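Local structure of endoglucanase (Thermotoga maritima, 2FVG) at residues A[56-61]-A[328-333]; A[243-248]-A[261-266]; A[298-303]-A[324-329]. The protein probably acts as an aminopeptidase of the M42 family that uses two divalent metal cations per subunit, although it carries the name endoglucanase. All coordinates share one frame; numbering follows the deposited sequence.

Contact 1. Residues A[56-61]-A[328-333]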
ATOM      1  N   LEU A  56      10.946  -4.615  16.843  1.00 30.38           N
ATOM      2  CA  LEU A  56      10.325  -5.237  15.686  1.00 29.80           C
ATOM      3  C   LEU A  56       9.864  -4.095  14.811  1.00 29.51           C
ATOM      4  O   LEU A  56       9.323  -3.115  15.302  1.00 29.77           O
ATOM      5  CB  LEU A  56       9.124  -6.083  16.086  1.00 27.60           C
ATOM      6  CG  LEU A  56       8.209  -6.674  14.998  1.00 23.81           C
ATOM      7  CD1 LEU A  56       8.885  -7.725  14.147  1.00 20.96           C
ATOM      8  CD2 LEU A  56       6.995  -7.298  15.660  1.00 27.33           C
ATOM      9  N   LEU A  57      10.083  -4.221  13.518  1.00 29.50           N
ATOM     10  CA  LEU A  57       9.625  -3.211  12.557  1.00 31.37           C
ATOM     11  C   LEU A  57       8.518  -3.819  11.683  1.00 30.58           C
ATOM     12  O   LEU A  57       8.702  -4.890  11.111  1.00 33.11           O
ATOM     13  CB  LEU A  57      10.803  -2.794  11.690  1.00 28.88           C
ATOM     14  CG  LEU A  57      10.589  -1.957  10.424  1.00 35.88           C
ATOM     15  CD1 LEU A  57      10.022  -0.619  10.740  1.00 35.75           C
ATOM     16  CD2 LEU A  57      11.918  -1.787   9.696  1.00 35.00           C
ATOM     17  N   VAL A  58       7.370  -3.157  11.579  1.00 30.73           N
ATOM     18  CA  VAL A  58       6.265  -3.668  10.745  1.00 30.42           C
ATOM     19  C   VAL A  58       5.941  -2.554   9.767  1.00 30.65           C
ATOM     20  O   VAL A  58       5.607  -1.462  10.197  1.00 31.74           O
ATOM     21  CB  VAL A  58       5.032  -4.038  11.604  1.00 29.94           C
ATOM     22  CG1 VAL A  58       3.876  -4.565  10.729  1.00 28.27           C
ATOM     23  CG2 VAL A  58       5.408  -5.084  12.649  1.00 31.35           C
ATOM     24  N   SER A  59       6.041  -2.788   8.459  1.00 29.48           N
ATOM     25  CA  SER A  59       5.791  -1.664   7.547  1.00 30.14           C
ATOM     26  C   SER A  59       4.785  -1.857   6.386  1.00 28.95           C
ATOM     27  O   SER A  59       4.542  -2.973   5.944  1.00 26.81           O
ATOM     28  CB  SER A  59       7.121  -1.136   7.001  1.00 27.62           C
ATOM     29  OG  SER A  59       7.683  -2.074   6.133  1.00 33.00           O
ATOM     30  N   ALA A  60       4.229  -0.738   5.906  1.00 29.64           N
ATOM     31  CA  ALA A  60       3.320  -0.722   4.756  1.00 29.57           C
ATOM     32  C   ALA A  60       3.613   0.549   3.949  1.00 33.21           C
ATOM     33  O   ALA A  60       4.089   1.528   4.518  1.00 32.64           O
ATOM     34  CB  ALA A  60       1.887  -0.765   5.220  1.00 28.73           C
ATOM     35  N   HIS A  61       3.322   0.545   2.649  1.00 31.39           N
ATOM     36  CA  HIS A  61       3.581   1.710   1.784  1.00 33.60           C
ATOM     37  C   HIS A  61       2.342   2.530   1.559  1.00 33.02           C
ATOM     38  O   HIS A  61       1.263   1.999   1.272  1.00 35.41           O
ATOM     39  CB  HIS A  61       4.096   1.254   0.415  1.00 32.99           C
ATOM     40  CG  HIS A  61       4.850  -0.032   0.481  1.00 36.44           C
ATOM     41  ND1 HIS A  61       5.995  -0.185   1.238  1.00 44.49           N
ATOM     42  CD2 HIS A  61       4.620  -1.231  -0.099  1.00 33.33           C
ATOM     43  CE1 HIS A  61       6.440  -1.424   1.115  1.00 41.43           C
ATOM     44  NE2 HIS A  61       5.629  -2.077   0.302  1.00 40.39           N
ATOM     45  N   VAL A 328      -0.850 -11.351  16.340  1.00 22.76           N
ATOM     46  CA  VAL A 328      -0.241 -12.463  17.078  1.00 21.94           C
ATOM     47  C   VAL A 328       1.283 -12.440  16.952  1.00 22.76           C
ATOM     48  O   VAL A 328       1.977 -12.635  17.936  1.00 24.62           O
ATOM     49  CB  VAL A 328      -0.780 -13.841  16.644  1.00 21.19           C
ATOM     50  CG1 VAL A 328      -0.247 -14.937  17.595  1.00 19.44           C
ATOM     51  CG2 VAL A 328      -2.297 -13.844  16.681  1.00 23.89           C
ATOM     52  N   LEU A 329       1.815 -12.154  15.762  1.00 25.05           N
ATOM     53  CA  LEU A 329       3.276 -12.070  15.607  1.00 23.98           C
ATOM     54  C   LEU A 329       3.879 -10.988  16.506  1.00 26.56           C
ATOM     55  O   LEU A 329       4.970 -11.170  17.063  1.00 26.10           O
ATOM     56  CB  LEU A 329       3.676 -11.857  14.154  1.00 22.85           C
ATOM     57  CG  LEU A 329       3.411 -13.069  13.268  1.00 21.77           C
ATOM     58  CD1 LEU A 329       3.509 -12.701  11.809  1.00 23.90           C
ATOM     59  CD2 LEU A 329       4.387 -14.174  13.624  1.00 17.51           C
ATOM     60  N   VAL A 330       3.148  -9.877  16.641  1.00 24.38           N
ATOM     61  CA  VAL A 330       3.546  -8.747  17.465  1.00 22.32           C
ATOM     62  C   VAL A 330       3.449  -9.029  18.982  1.00 24.65           C
ATOM     63  O   VAL A 330       4.350  -8.698  19.743  1.00 24.02           O
ATOM     64  CB  VAL A 330       2.748  -7.501  17.071  1.00 23.98           C
ATOM     65  CG1 VAL A 330       2.908  -6.369  18.104  1.00 19.44           C
ATOM     66  CG2 VAL A 330       3.201  -7.034  15.697  1.00 17.10           C
ATOM     67  N   GLU A 331       2.365  -9.660  19.404  1.00 22.21           N
ATOM     68  CA  GLU A 331       2.159  -9.921  20.805  1.00 23.70           C
ATOM     69  C   GLU A 331       3.033 -11.024  21.356  1.00 23.45           C
ATOM     70  O   GLU A 331       3.458 -10.935  22.489  1.00 23.40           O
ATOM     71  CB  GLU A 331       0.675 -10.152  21.110  1.00 20.89           C
ATOM     72  CG  GLU A 331      -0.153  -8.903  20.841  1.00 22.97           C
ATOM     73  CD  GLU A 331      -1.512  -8.954  21.480  1.00 30.55           C
ATOM     74  OE1 GLU A 331      -2.114 -10.046  21.469  1.00 34.76           O
ATOM     75  OE2 GLU A 331      -1.986  -7.907  21.983  1.00 28.47           O
ATOM     76  N   GLU A 332       3.331 -12.037  20.551  1.00 25.15           N
ATOM     77  CA  GLU A 332       4.152 -13.165  21.002  1.00 26.64           C
ATOM     78  C   GLU A 332       5.650 -12.885  20.955  1.00 25.01           C
ATOM     79  O   GLU A 332       6.390 -13.351  21.820  1.00 25.13           O
ATOM     80  CB  GLU A 332       3.838 -14.433  20.207  1.00 26.43           C
ATOM     81  CG  GLU A 332       2.441 -14.975  20.428  1.00 32.70           C
ATOM     82  CD  GLU A 332       2.211 -16.324  19.761  1.00 31.74           C
ATOM     83  OE1 GLU A 332       3.160 -16.893  19.175  1.00 42.36           O
ATOM     84  OE2 GLU A 332       1.064 -16.820  19.831  1.00 41.05           O
ATOM     85  N   GLY A 333       6.104 -12.161  19.935  1.00 22.17           N
ATOM     86  CA  GLY A 333       7.524 -11.839  19.814  1.00 22.68           C
ATOM     87  C   GLY A 333       8.448 -12.991  19.413  1.00 23.75           C
ATOM     88  O   GLY A 333       9.657 -12.827  19.362  1.00 24.79           O
TER

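Contact 2. Residues A[243-248]-A[261-266]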
ATOM      1  N   PRO A 243      -4.032 -14.894   4.055  1.00 27.68           N
ATOM      2  CA  PRO A 243      -2.827 -14.154   3.719  1.00 25.11           C
ATOM      3  C   PRO A 243      -1.764 -15.083   3.155  1.00 26.00           C
ATOM      4  O   PRO A 243      -1.642 -16.247   3.602  1.00 24.09           O
ATOM      5  CB  PRO A 243      -2.356 -13.596   5.061  1.00 26.42           C
ATOM      6  CG  PRO A 243      -3.043 -14.474   6.120  1.00 25.08           C
ATOM      7  CD  PRO A 243      -4.372 -14.802   5.493  1.00 24.37           C
ATOM      8  N   ALA A 244      -0.996 -14.562   2.202  1.00 22.42           N
ATOM      9  CA  ALA A 244       0.099 -15.279   1.538  1.00 24.71           C
ATOM     10  C   ALA A 244       1.390 -15.050   2.297  1.00 26.73           C
ATOM     11  O   ALA A 244       1.710 -13.916   2.625  1.00 29.11           O
ATOM     12  CB  ALA A 244       0.287 -14.766   0.070  1.00 18.55           C
ATOM     13  N   ILE A 245       2.147 -16.119   2.550  1.00 27.78           N
ATOM     14  CA  ILE A 245       3.414 -16.026   3.284  1.00 26.17           C
ATOM     15  C   ILE A 245       4.528 -16.206   2.245  1.00 29.77           C
ATOM     16  O   ILE A 245       4.613 -17.246   1.595  1.00 32.76           O
ATOM     17  CB  ILE A 245       3.429 -17.055   4.458  1.00 29.11           C
ATOM     18  CG1 ILE A 245       2.218 -16.796   5.369  1.00 26.97           C
ATOM     19  CG2 ILE A 245       4.685 -16.928   5.318  1.00 27.92           C
ATOM     20  CD1 ILE A 245       2.051 -17.824   6.462  1.00 44.25           C
ATOM     21  N   THR A 246       5.319 -15.156   2.017  1.00 28.48           N
ATOM     22  CA  THR A 246       6.388 -15.205   1.048  1.00 29.28           C
ATOM     23  C   THR A 246       7.556 -16.080   1.507  1.00 31.43           C
ATOM     24  O   THR A 246       8.013 -15.986   2.646  1.00 32.02           O
ATOM     25  CB  THR A 246       6.873 -13.780   0.700  1.00 31.09           C
ATOM     26  OG1 THR A 246       5.775 -13.037   0.175  1.00 30.54           O
ATOM     27  CG2 THR A 246       7.959 -13.794  -0.326  1.00 26.32           C
ATOM     28  N   PHE A 247       8.032 -16.931   0.608  1.00 33.13           N
ATOM     29  CA  PHE A 247       9.166 -17.816   0.892  1.00 33.66           C
ATOM     30  C   PHE A 247      10.484 -17.203   0.392  1.00 33.12           C
ATOM     31  O   PHE A 247      11.511 -17.305   1.056  1.00 32.55           O
ATOM     32  CB  PHE A 247       8.930 -19.211   0.284  1.00 34.18           C
ATOM     33  CG  PHE A 247      10.075 -20.179   0.498  1.00 34.67           C
ATOM     34  CD1 PHE A 247      10.186 -20.907   1.680  1.00 34.94           C
ATOM     35  CD2 PHE A 247      11.031 -20.371  -0.489  1.00 35.71           C
ATOM     36  CE1 PHE A 247      11.241 -21.798   1.870  1.00 28.25           C
ATOM     37  CE2 PHE A 247      12.088 -21.268  -0.302  1.00 34.76           C
ATOM     38  CZ  PHE A 247      12.188 -21.981   0.872  1.00 33.67           C
ATOM     39  N   TYR A 248      10.436 -16.580  -0.780  1.00 33.00           N
ATOM     40  CA  TYR A 248      11.573 -15.925  -1.385  1.00 35.41           C
ATOM     41  C   TYR A 248      11.090 -14.605  -1.968  1.00 39.20           C
ATOM     42  O   TYR A 248      10.042 -14.572  -2.626  1.00 40.17           O
ATOM     43  CB  TYR A 248      12.145 -16.800  -2.505  1.00 35.56           C
ATOM     44  CG  TYR A 248      13.113 -16.083  -3.433  1.00 36.89           C
ATOM     45  CD1 TYR A 248      14.466 -15.964  -3.109  1.00 34.13           C
ATOM     46  CD2 TYR A 248      12.672 -15.538  -4.646  1.00 34.13           C
ATOM     47  CE1 TYR A 248      15.358 -15.304  -3.973  1.00 34.97           C
ATOM     48  CE2 TYR A 248      13.548 -14.884  -5.514  1.00 38.07           C
ATOM     49  CZ  TYR A 248      14.888 -14.775  -5.174  1.00 37.52           C
ATOM     50  OH  TYR A 248      15.753 -14.138  -6.045  1.00 45.20           O
ATOM     51  N   THR A 261       8.323 -19.515  11.547  1.00 29.64           N
ATOM     52  CA  THR A 261       7.643 -18.913  12.696  1.00 29.75           C
ATOM     53  C   THR A 261       6.291 -18.369  12.277  1.00 29.55           C
ATOM     54  O   THR A 261       5.294 -18.541  12.988  1.00 30.52           O
ATOM     55  CB  THR A 261       8.474 -17.763  13.329  1.00 29.89           C
ATOM     56  OG1 THR A 261       9.691 -18.298  13.846  1.00 28.15           O
ATOM     57  CG2 THR A 261       7.718 -17.079  14.465  1.00 27.98           C
ATOM     58  N   ILE A 262       6.259 -17.703  11.126  1.00 28.15           N
ATOM     59  CA  ILE A 262       5.024 -17.140  10.618  1.00 26.44           C
ATOM     60  C   ILE A 262       4.009 -18.249  10.305  1.00 26.60           C
ATOM     61  O   ILE A 262       2.846 -18.181  10.701  1.00 27.93           O
ATOM     62  CB  ILE A 262       5.279 -16.263   9.386  1.00 25.73           C
ATOM     63  CG1 ILE A 262       6.176 -15.085   9.767  1.00 30.15           C
ATOM     64  CG2 ILE A 262       3.970 -15.726   8.855  1.00 25.68           C
ATOM     65  CD1 ILE A 262       6.617 -14.206   8.568  1.00 24.88           C
ATOM     66  N   VAL A 263       4.467 -19.282   9.622  1.00 26.60           N
ATOM     67  CA  VAL A 263       3.615 -20.417   9.277  1.00 28.43           C
ATOM     68  C   VAL A 263       3.094 -21.122  10.525  1.00 27.40           C
ATOM     69  O   VAL A 263       1.905 -21.426  10.620  1.00 26.81           O
ATOM     70  CB  VAL A 263       4.377 -21.438   8.402  1.00 28.96           C
ATOM     71  CG1 VAL A 263       3.655 -22.794   8.384  1.00 31.40           C
ATOM     72  CG2 VAL A 263       4.571 -20.889   7.027  1.00 28.02           C
ATOM     73  N   ASP A 264       3.979 -21.389  11.474  1.00 28.01           N
ATOM     74  CA  ASP A 264       3.563 -22.078  12.702  1.00 28.93           C
ATOM     75  C   ASP A 264       2.576 -21.224  13.506  1.00 28.89           C
ATOM     76  O   ASP A 264       1.586 -21.734  14.010  1.00 31.24           O
ATOM     77  CB  ASP A 264       4.782 -22.488  13.508  1.00 31.21           C
ATOM     78  CG  ASP A 264       5.587 -23.590  12.819  1.00 37.99           C
ATOM     79  OD1 ASP A 264       5.207 -23.997  11.699  1.00 42.70           O
ATOM     80  OD2 ASP A 264       6.592 -24.059  13.396  1.00 47.04           O
ATOM     81  N   THR A 265       2.818 -19.915  13.563  1.00 31.60           N
ATOM     82  CA  THR A 265       1.936 -18.967  14.256  1.00 30.21           C
ATOM     83  C   THR A 265       0.539 -19.028  13.655  1.00 31.42           C
ATOM     84  O   THR A 265      -0.465 -19.026  14.371  1.00 33.03           O
ATOM     85  CB  THR A 265       2.476 -17.523  14.137  1.00 31.16           C
ATOM     86  OG1 THR A 265       3.758 -17.439  14.770  1.00 27.34           O
ATOM     87  CG2 THR A 265       1.537 -16.523  14.789  1.00 23.75           C
ATOM     88  N   ALA A 266       0.482 -19.068  12.332  1.00 32.52           N
ATOM     89  CA  ALA A 266      -0.776 -19.192  11.609  1.00 32.86           C
ATOM     90  C   ALA A 266      -1.486 -20.499  11.963  1.00 33.56           C
ATOM     91  O   ALA A 266      -2.655 -20.481  12.370  1.00 32.77           O
ATOM     92  CB  ALA A 266      -0.523 -19.126  10.134  1.00 33.44           C
TER

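Contact 3. Residues A[298-303]-A[324-329]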
ATOM      1  N   GLY A 298      10.249 -10.910   7.142  1.00 25.58           N
ATOM      2  CA  GLY A 298       9.195 -11.767   6.655  1.00 25.78           C
ATOM      3  C   GLY A 298       8.299 -10.870   5.810  1.00 28.34           C
ATOM      4  O   GLY A 298       8.290  -9.630   5.985  1.00 29.17           O
ATOM      5  N   VAL A 299       7.583 -11.467   4.861  1.00 26.66           N
ATOM      6  CA  VAL A 299       6.620 -10.719   4.051  1.00 24.14           C
ATOM      7  C   VAL A 299       5.292 -11.455   4.113  1.00 24.21           C
ATOM      8  O   VAL A 299       5.234 -12.682   3.927  1.00 24.28           O
ATOM      9  CB  VAL A 299       7.059 -10.570   2.573  1.00 23.96           C
ATOM     10  CG1 VAL A 299       6.058  -9.731   1.788  1.00 23.43           C
ATOM     11  CG2 VAL A 299       8.447  -9.949   2.468  1.00 26.76           C
ATOM     12  N   ILE A 300       4.238 -10.709   4.417  1.00 24.55           N
ATOM     13  CA  ILE A 300       2.877 -11.214   4.475  1.00 25.76           C
ATOM     14  C   ILE A 300       2.004 -10.362   3.542  1.00 27.49           C
ATOM     15  O   ILE A 300       2.040  -9.124   3.588  1.00 28.85           O
ATOM     16  CB  ILE A 300       2.369 -11.174   5.910  1.00 28.08           C
ATOM     17  CG1 ILE A 300       3.220 -12.122   6.763  1.00 26.99           C
ATOM     18  CG2 ILE A 300       0.929 -11.640   5.991  1.00 30.28           C
ATOM     19  CD1 ILE A 300       3.014 -11.955   8.243  1.00 21.09           C
ATOM     20  N   SER A 301       1.240 -11.016   2.678  1.00 25.97           N
ATOM     21  CA  SER A 301       0.429 -10.284   1.728  1.00 27.43           C
ATOM     22  C   SER A 301      -1.046 -10.657   1.733  1.00 28.42           C
ATOM     23  O   SER A 301      -1.412 -11.835   1.845  1.00 31.69           O
ATOM     24  CB  SER A 301       0.962 -10.528   0.310  1.00 27.85           C
ATOM     25  OG  SER A 301       2.321 -10.192   0.204  1.00 29.12           O
ATOM     26  N   THR A 302      -1.882  -9.639   1.615  1.00 26.53           N
ATOM     27  CA  THR A 302      -3.302  -9.824   1.405  1.00 26.55           C
ATOM     28  C   THR A 302      -3.461 -10.044  -0.118  1.00 24.12           C
ATOM     29  O   THR A 302      -2.951  -9.260  -0.919  1.00 24.00           O
ATOM     30  CB  THR A 302      -4.102  -8.578   1.855  1.00 25.28           C
ATOM     31  OG1 THR A 302      -3.866  -8.367   3.246  1.00 35.47           O
ATOM     32  CG2 THR A 302      -5.636  -8.784   1.656  1.00 19.98           C
ATOM     33  N   PRO A 303      -4.128 -11.135  -0.528  1.00 24.48           N
ATOM     34  CA  PRO A 303      -4.358 -11.350  -1.969  1.00 23.04           C
ATOM     35  C   PRO A 303      -5.313 -10.296  -2.541  1.00 23.79           C
ATOM     36  O   PRO A 303      -6.201  -9.825  -1.840  1.00 26.55           O
ATOM     37  CB  PRO A 303      -5.056 -12.726  -2.021  1.00 22.56           C
ATOM     38  CG  PRO A 303      -4.788 -13.360  -0.699  1.00 24.42           C
ATOM     39  CD  PRO A 303      -4.689 -12.222   0.290  1.00 20.66           C
ATOM     40  N   LYS A 324      -5.203 -10.531  11.924  1.00 23.89           N
ATOM     41  CA  LYS A 324      -5.050 -11.462  13.052  1.00 23.69           C
ATOM     42  C   LYS A 324      -3.611 -11.945  13.161  1.00 21.92           C
ATOM     43  O   LYS A 324      -3.033 -11.929  14.225  1.00 23.00           O
ATOM     44  CB  LYS A 324      -5.957 -12.686  12.919  1.00 22.54           C
ATOM     45  CG  LYS A 324      -7.414 -12.524  13.339  1.00 32.24           C
ATOM     46  CD  LYS A 324      -8.099 -13.895  13.265  1.00 28.64           C
ATOM     47  CE  LYS A 324      -9.580 -13.861  13.618  1.00 44.67           C
ATOM     48  NZ  LYS A 324     -10.393 -13.135  12.609  1.00 49.15           N
ATOM     49  N   LEU A 325      -3.044 -12.383  12.045  1.00 22.42           N
ATOM     50  CA  LEU A 325      -1.668 -12.883  11.992  1.00 24.26           C
ATOM     51  C   LEU A 325      -0.622 -11.854  12.434  1.00 23.64           C
ATOM     52  O   LEU A 325       0.278 -12.183  13.187  1.00 24.86           O
ATOM     53  CB  LEU A 325      -1.339 -13.413  10.586  1.00 24.32           C
ATOM     54  CG  LEU A 325      -0.007 -14.126  10.365  1.00 24.27           C
ATOM     55  CD1 LEU A 325       0.195 -15.280  11.368  1.00 21.54           C
ATOM     56  CD2 LEU A 325       0.090 -14.625   8.935  1.00 24.02           C
ATOM     57  N   ILE A 326      -0.732 -10.624  11.957  1.00 22.90           N
ATOM     58  CA  ILE A 326       0.186  -9.566  12.345  1.00 22.66           C
ATOM     59  C   ILE A 326       0.058  -9.312  13.860  1.00 24.60           C
ATOM     60  O   ILE A 326       1.056  -9.152  14.549  1.00 28.40           O
ATOM     61  CB  ILE A 326      -0.121  -8.227  11.593  1.00 23.54           C
ATOM     62  CG1 ILE A 326       0.085  -8.340  10.068  1.00 26.46           C
ATOM     63  CG2 ILE A 326       0.729  -7.090  12.134  1.00 19.55           C
ATOM     64  CD1 ILE A 326       1.454  -8.863   9.662  1.00 33.88           C
ATOM     65  N   LYS A 327      -1.163  -9.305  14.384  1.00 22.62           N
ATOM     66  CA  LYS A 327      -1.342  -9.016  15.796  1.00 21.59           C
ATOM     67  C   LYS A 327      -0.678 -10.077  16.691  1.00 22.44           C
ATOM     68  O   LYS A 327      -0.013  -9.732  17.668  1.00 21.19           O
ATOM     69  CB  LYS A 327      -2.815  -8.836  16.139  1.00 21.59           C
ATOM     70  CG  LYS A 327      -3.016  -8.293  17.515  1.00 16.45           C
ATOM     71  CD  LYS A 327      -4.468  -8.191  17.880  1.00 24.10           C
ATOM     72  CE  LYS A 327      -4.577  -7.596  19.264  1.00 24.92           C
ATOM     73  NZ  LYS A 327      -5.981  -7.307  19.656  1.00 29.97           N
ATOM     74  N   VAL A 328      -0.850 -11.351  16.340  1.00 22.76           N
ATOM     75  CA  VAL A 328      -0.241 -12.463  17.078  1.00 21.94           C
ATOM     76  C   VAL A 328       1.283 -12.440  16.952  1.00 22.76           C
ATOM     77  O   VAL A 328       1.977 -12.635  17.936  1.00 24.62           O
ATOM     78  CB  VAL A 328      -0.780 -13.841  16.644  1.00 21.19           C
ATOM     79  CG1 VAL A 328      -0.247 -14.937  17.595  1.00 19.44           C
ATOM     80  CG2 VAL A 328      -2.297 -13.844  16.681  1.00 23.89           C
ATOM     81  N   LEU A 329       1.815 -12.154  15.762  1.00 25.05           N
ATOM     82  CA  LEU A 329       3.276 -12.070  15.607  1.00 23.98           C
ATOM     83  C   LEU A 329       3.879 -10.988  16.506  1.00 26.56           C
ATOM     84  O   LEU A 329       4.970 -11.170  17.063  1.00 26.10           O
ATOM     85  CB  LEU A 329       3.676 -11.857  14.154  1.00 22.85           C
ATOM     86  CG  LEU A 329       3.411 -13.069  13.268  1.00 21.77           C
ATOM     87  CD1 LEU A 329       3.509 -12.701  11.809  1.00 23.90           C
ATOM     88  CD2 LEU A 329       4.387 -14.174  13.624  1.00 17.51           C
TER

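Contact 1. Residues A[56-61]-A[328-333]
Leu56 and Val330 mark the closest approach of strand 56-61 to the last turns of the helix that ends at Glu332, their CA atoms standing 7.8 Å apart. Side chains fill the contact, no polar bond joins the two segments, and the strand runs on from there away from the helix. The helix is still regular at this point: Glu332 N bonds to Val328 O at 3.0 Å. It ends at Gly333, which takes a positive phi of 73° while its N still reaches back to Leu329 O at 3.2 Å. Across the gap the contact is wholly apolar. Leu56 CD2 meets Val330 CG2 at 3.8 Å, the two side chains crossing at a slant. With CG anti to the backbone N (chi1 172°), Leu56 sends this methyl out to the helix, where it also lies 4.2 Å from Val330 CA. The contact illustrates how the central sheet of an α/β metallopeptidase is covered by a helix: strand 55-61 runs parallel between strands 187-194 and 215-224, and helix 316-332 packs over this part of the sheet. Val58, two residues on and therefore on the same face of the strand, adds a looser touch, its CG2 being 4.2 Å from Val330 CG2. Thr189 of the neighbouring strand touches Leu56, Val58 and Val330 alike, while Val183 and Pro185 also pack on Val330. At the far end of the strand, His61 is a predicted zinc ligand, and its NE2 is hydrogen-bonded to Glu220 OE2.

Contact 2. Residues A[243-248]-A[261-266]
Thr261 O, one turn back in helix 256-268, is gripped twice by Thr265: by OG1 at 2.6 Å and by the backbone N at 2.9 Å. The two donors come from opposite faces of the carbonyl plane, the hydroxyl standing 35° out of it. The OG1 of buried Thr265 thus bonds within its own helix. This helix is the middle element of a β-α-β unit, linking strand 244-245 to its parallel neighbour 274-275, and it packs back on the first strand through Ile245. Ile245 and Val263 come nearest in the backbone, with 7.4 Å between their CA atoms, yet it is Ile262 that Ile245 meets most broadly. The two isoleucines lie alongside one another, pointing opposite ways, and Ile262 CG2 rests against both branches of Ile245, 3.8 Å from CG2 and 3.7 Å from CD1. With CG1 of Ile262 turned beside the backbone N (chi1 -62°), CG2 is left anti to that N and meets the strand residue. Phe273 packs on Ile245 and on Ala266, and Ile300 of the adjoining strand touches Ile262. The extended branch of Ile245 also reaches Val263, CD1 ending 4.0 Å from Val263 CG2.

Contact 3. Residues A[298-303]-A[324-329]
Ile300 CD1 is the one atom of strand 298-303 around which three helix side chains gather: Leu325, Ile326 and Leu329. Here the sheet of the α/β metallopeptidase fold meets helix 316-332, with the strand and helix segments running nearly antiparallel at 157° and their axes 10.6 Å apart at closest approach. Ile300 and Leu329 meet end on, CD1 to CD1 at 3.7 Å. Ile326 instead lies beside Ile300 and points the other way, and its own CD1 also comes within 3.7 Å of Ile300 CD1. Its CB does not point at the strand, but a bend at the second torsion (chi2 -54°) brings the terminal methyl closer. The third member of the first shell, Leu325, closes on the same methyl with CD2, 4.0 Å from Ile300 CD1. Ile300, by contrast with Ile326, is extended (chi2 168°), which carries its end methyl out from the sheet to the helix. In the next shell, Thr322 touches Ile300, while Ile217 and Val219 of the adjacent parallel strand lie against Ile326. The strand is itself fixed by backbone hydrogen bonds from Ile300 to Val218 and Glu220, the latter a predicted zinc ligand. Further out, Lys327 leaves the apolar core, its NZ bonded to Ser181 OG and Gly182 O, and Thr302 OG1 is hydrogen-bonded to Thr322 OG1.

Contacts 1 and 3 share helix 316-332, touch strands 55-61 and 297-306 of one sheet, and have centres about 8 Å apart. Strand 215-224 runs between those two strands. Contact 2 adds a second helix beside the first: Leu329 CD2 packs on Thr265 OG1 at 3.5 Å, and Val328 CG1 lies 3.7 Å from Thr265 CG2. Its strand joins the sheet next to 298-303, where Ala244 N probably donates a hydrogen bond to Ser301 O at 2.8 Å. All three are buried packing near the predicted metal site. Segment 56-61 ends in His61; among the packing side chains, Ile300 lies about 7 Å from the Glu220 side chain, Val58 about 10 Å and Ile245 about 11 Å.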